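Local coordinates for protein putative aminooxidase (Propionibacterium acnes, PDB 2BAB) that binds FAD and a conjugated octadecadienoic acid, and probably acts as a fatty acid isomerase of the flavin-containing amine oxidoreductase family, at residues D79-P84 against W199-G204. Sequence-based numbering, arbitrary orientation.
Sequences DKVDGP and WTWADG. With BU1 (1,4-butanediol), chain G.
Gly83 packs its CA against the backbone of Trp201 and Ala202, where two loops of the amine oxidoreductase fold meet. Residues 79-84 lead from helix 68-77 to strand 88-91. Residues 199-204 precede helix 205-215 and end in a type I beta turn, Trp201 to Gly204. The tight part lies around Gly83, whose CA is 3.3 Å from Ala202 N and 3.5 Å from Trp201 C. Thr200 O accepts a hydrogen bond from Gly83 N at 2.9 Å and a weak one from Asp82 N. Thr200 OG1 sits between its own backbone N and carbonyl carbon (chi1 61°). From there Thr200 OG1 donates to Pro84 O at 2.8 Å, from above the carbonyl plane.

The apolar flank is Val81 against Trp199. Val81 CG2 lies over one face of the Trp199 indole, 3.8 Å from the centroid of its five-membered ring, a CH-pi contact. Val81 CG1 touches Thr200 O and Trp199 CA, and also lies near CB and CG of the same tryptophan. Met74 of helix 68-77 touches Val81, Trp199 and Trp201. The Trp201 side chain is about 7 Å from the bound FAD, so this loop passes close to the cofactor.

The other side is looser and wet. Three waters lie among Asp79, Asp82 and Asp203. Asp82 OD2 and Asp203 OD2 are 4.3 Å apart, and water 3 donates to both, which probably eases their repulsion. The butanediol donates through O5 to Ala202 O. Asp82 OD1 joins the two sides: it accepts a hydrogen bond from water 2 and another from Ala202 N at 3.0 Å, nearly straight at 165°, on the anti side and 31° out of the carboxylate plane.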
loop_
_atom_site.group_PDB
_atom_site.type_symbol
_atom_site.label_atom_id
_atom_site.label_comp_id
_atom_site.label_asym_id
_atom_site.label_seq_id
_atom_site.Cartn_x
_atom_site.Cartn_y
_atom_site.Cartn_z
ATOM N N ASP A 79 -2.107 -5.104 -20.837
ATOM C CA ASP A 79 -2.768 -5.945 -19.839
ATOM C C ASP A 79 -4.238 -5.554 -19.645
ATOM O O ASP A 79 -4.636 -4.425 -19.945
ATOM C CB ASP A 79 -1.999 -5.895 -18.519
ATOM C CG ASP A 79 -0.680 -6.638 -18.600
ATOM O OD1 ASP A 79 -0.729 -7.859 -18.838
ATOM O OD2 ASP A 79 0.399 -6.009 -18.454
ATOM N N LYS A 80 -5.028 -6.510 -19.149
ATOM C CA LYS A 80 -6.456 -6.334 -18.948
ATOM C C LYS A 80 -6.839 -6.798 -17.550
ATOM O O LYS A 80 -6.193 -7.699 -16.985
ATOM C CB LYS A 80 -7.262 -7.161 -19.958
ATOM C CG LYS A 80 -6.926 -6.953 -21.404
ATOM C CD LYS A 80 -7.385 -5.597 -21.877
ATOM C CE LYS A 80 -7.165 -5.433 -23.389
ATOM N NZ LYS A 80 -7.379 -3.998 -23.772
ATOM N N VAL A 81 -7.886 -6.186 -17.000
ATOM C CA VAL A 81 -8.484 -6.629 -15.733
ATOM C C VAL A 81 -9.260 -7.903 -16.073
ATOM O O VAL A 81 -10.275 -7.863 -16.787
ATOM C CB VAL A 81 -9.409 -5.541 -15.127
ATOM C CG1 VAL A 81 -10.139 -6.067 -13.873
ATOM C CG2 VAL A 81 -8.597 -4.258 -14.805
ATOM N N ASP A 82 -8.725 -9.044 -15.644
ATOM C CA ASP A 82 -9.219 -10.342 -16.114
ATOM C C ASP A 82 -9.183 -11.447 -15.070
ATOM O O ASP A 82 -9.244 -12.625 -15.426
ATOM C CB ASP A 82 -8.442 -10.767 -17.377
ATOM C CG ASP A 82 -6.931 -10.878 -17.141
ATOM O OD1 ASP A 82 -6.496 -10.838 -15.968
ATOM O OD2 ASP A 82 -6.182 -11.010 -18.142
ATOM N N GLY A 83 -9.097 -11.063 -13.794
ATOM C CA GLY A 83 -8.983 -12.006 -12.694
ATOM C C GLY A 83 -10.339 -12.459 -12.173
ATOM O O GLY A 83 -11.352 -11.929 -12.574
ATOM N N PRO A 84 -10.357 -13.449 -11.268
ATOM C CA PRO A 84 -11.621 -13.914 -10.711
ATOM C C PRO A 84 -12.297 -12.846 -9.852
ATOM O O PRO A 84 -11.632 -12.008 -9.213
ATOM C CB PRO A 84 -11.232 -15.142 -9.862
ATOM C CG PRO A 84 -9.810 -15.368 -10.081
ATOM C CD PRO A 84 -9.199 -14.154 -10.698
ATOM N N TRP A 199 -11.236 -4.544 -9.356
ATOM C CA TRP A 199 -10.347 -5.143 -10.319
ATOM C C TRP A 199 -9.511 -6.257 -9.704
ATOM O O TRP A 199 -9.058 -6.139 -8.567
ATOM C CB TRP A 199 -9.378 -4.091 -10.828
ATOM C CG TRP A 199 -9.985 -2.990 -11.615
ATOM C CD1 TRP A 199 -11.285 -2.873 -12.025
ATOM C CD2 TRP A 199 -9.281 -1.876 -12.175
ATOM N NE1 TRP A 199 -11.438 -1.718 -12.774
ATOM C CE2 TRP A 199 -10.223 -1.098 -12.891
ATOM C CE3 TRP A 199 -7.949 -1.453 -12.129
ATOM C CZ2 TRP A 199 -9.874 0.079 -13.554
ATOM C CZ3 TRP A 199 -7.599 -0.269 -12.789
ATOM C CH2 TRP A 199 -8.560 0.478 -13.490
ATOM N N THR A 200 -9.291 -7.320 -10.470
ATOM C CA THR A 200 -8.280 -8.343 -10.143
ATOM C C THR A 200 -7.665 -8.839 -11.466
ATOM O O THR A 200 -8.202 -8.571 -12.542
ATOM C CB THR A 200 -8.876 -9.575 -9.410
ATOM O OG1 THR A 200 -9.840 -10.193 -10.272
ATOM C CG2 THR A 200 -9.498 -9.236 -7.990
ATOM N N TRP A 201 -6.565 -9.577 -11.364
ATOM C CA TRP A 201 -5.782 -10.055 -12.519
ATOM C C TRP A 201 -5.489 -11.547 -12.412
ATOM O O TRP A 201 -4.966 -12.013 -11.386
ATOM C CB TRP A 201 -4.469 -9.260 -12.615
ATOM C CG TRP A 201 -4.731 -7.837 -12.915
ATOM C CD1 TRP A 201 -4.804 -7.265 -14.141
ATOM C CD2 TRP A 201 -5.003 -6.795 -11.960
ATOM N NE1 TRP A 201 -5.101 -5.916 -14.022
ATOM C CE2 TRP A 201 -5.219 -5.604 -12.689
ATOM C CE3 TRP A 201 -5.109 -6.762 -10.565
ATOM C CZ2 TRP A 201 -5.531 -4.366 -12.059
ATOM C CZ3 TRP A 201 -5.382 -5.529 -9.926
ATOM C CH2 TRP A 201 -5.611 -4.352 -10.686
ATOM N N ALA A 202 -5.812 -12.276 -13.482
ATOM C CA ALA A 202 -5.615 -13.717 -13.545
ATOM C C ALA A 202 -4.157 -14.098 -13.364
ATOM O O ALA A 202 -3.854 -15.093 -12.719
ATOM C CB ALA A 202 -6.188 -14.302 -14.885
ATOM N N ASP A 203 -3.272 -13.279 -13.918
ATOM C CA ASP A 203 -1.827 -13.495 -13.893
ATOM C C ASP A 203 -1.161 -12.813 -12.692
ATOM O O ASP A 203 0.057 -12.848 -12.538
ATOM C CB ASP A 203 -1.218 -12.963 -15.199
ATOM C CG ASP A 203 -1.798 -13.662 -16.421
ATOM O OD1 ASP A 203 -1.536 -14.872 -16.552
ATOM O OD2 ASP A 203 -2.542 -13.023 -17.201
ATOM N N GLY A 204 -1.977 -12.198 -11.848
ATOM C CA GLY A 204 -1.503 -11.555 -10.634
ATOM C C GLY A 204 -1.181 -10.102 -10.897
ATOM O O GLY A 204 -0.853 -9.720 -12.035
HETATM C C1 BU1 G . -1.761 -17.617 -14.335
HETATM C C2 BU1 G . -2.755 -18.507 -15.087
HETATM C C3 BU1 G . -4.039 -17.759 -15.395
HETATM C C4 BU1 G . -5.276 -18.661 -15.345
HETATM O O5 BU1 G . -2.282 -17.300 -13.030
HETATM O O6 BU1 G . -6.437 -17.888 -15.719
HETATM O O HOH W 1 -1.114 -11.007 -18.355
HETATM O O HOH W 2 -3.858 -11.108 -15.772
HETATM O O HOH W 3 -4.746 -13.315 -18.642
#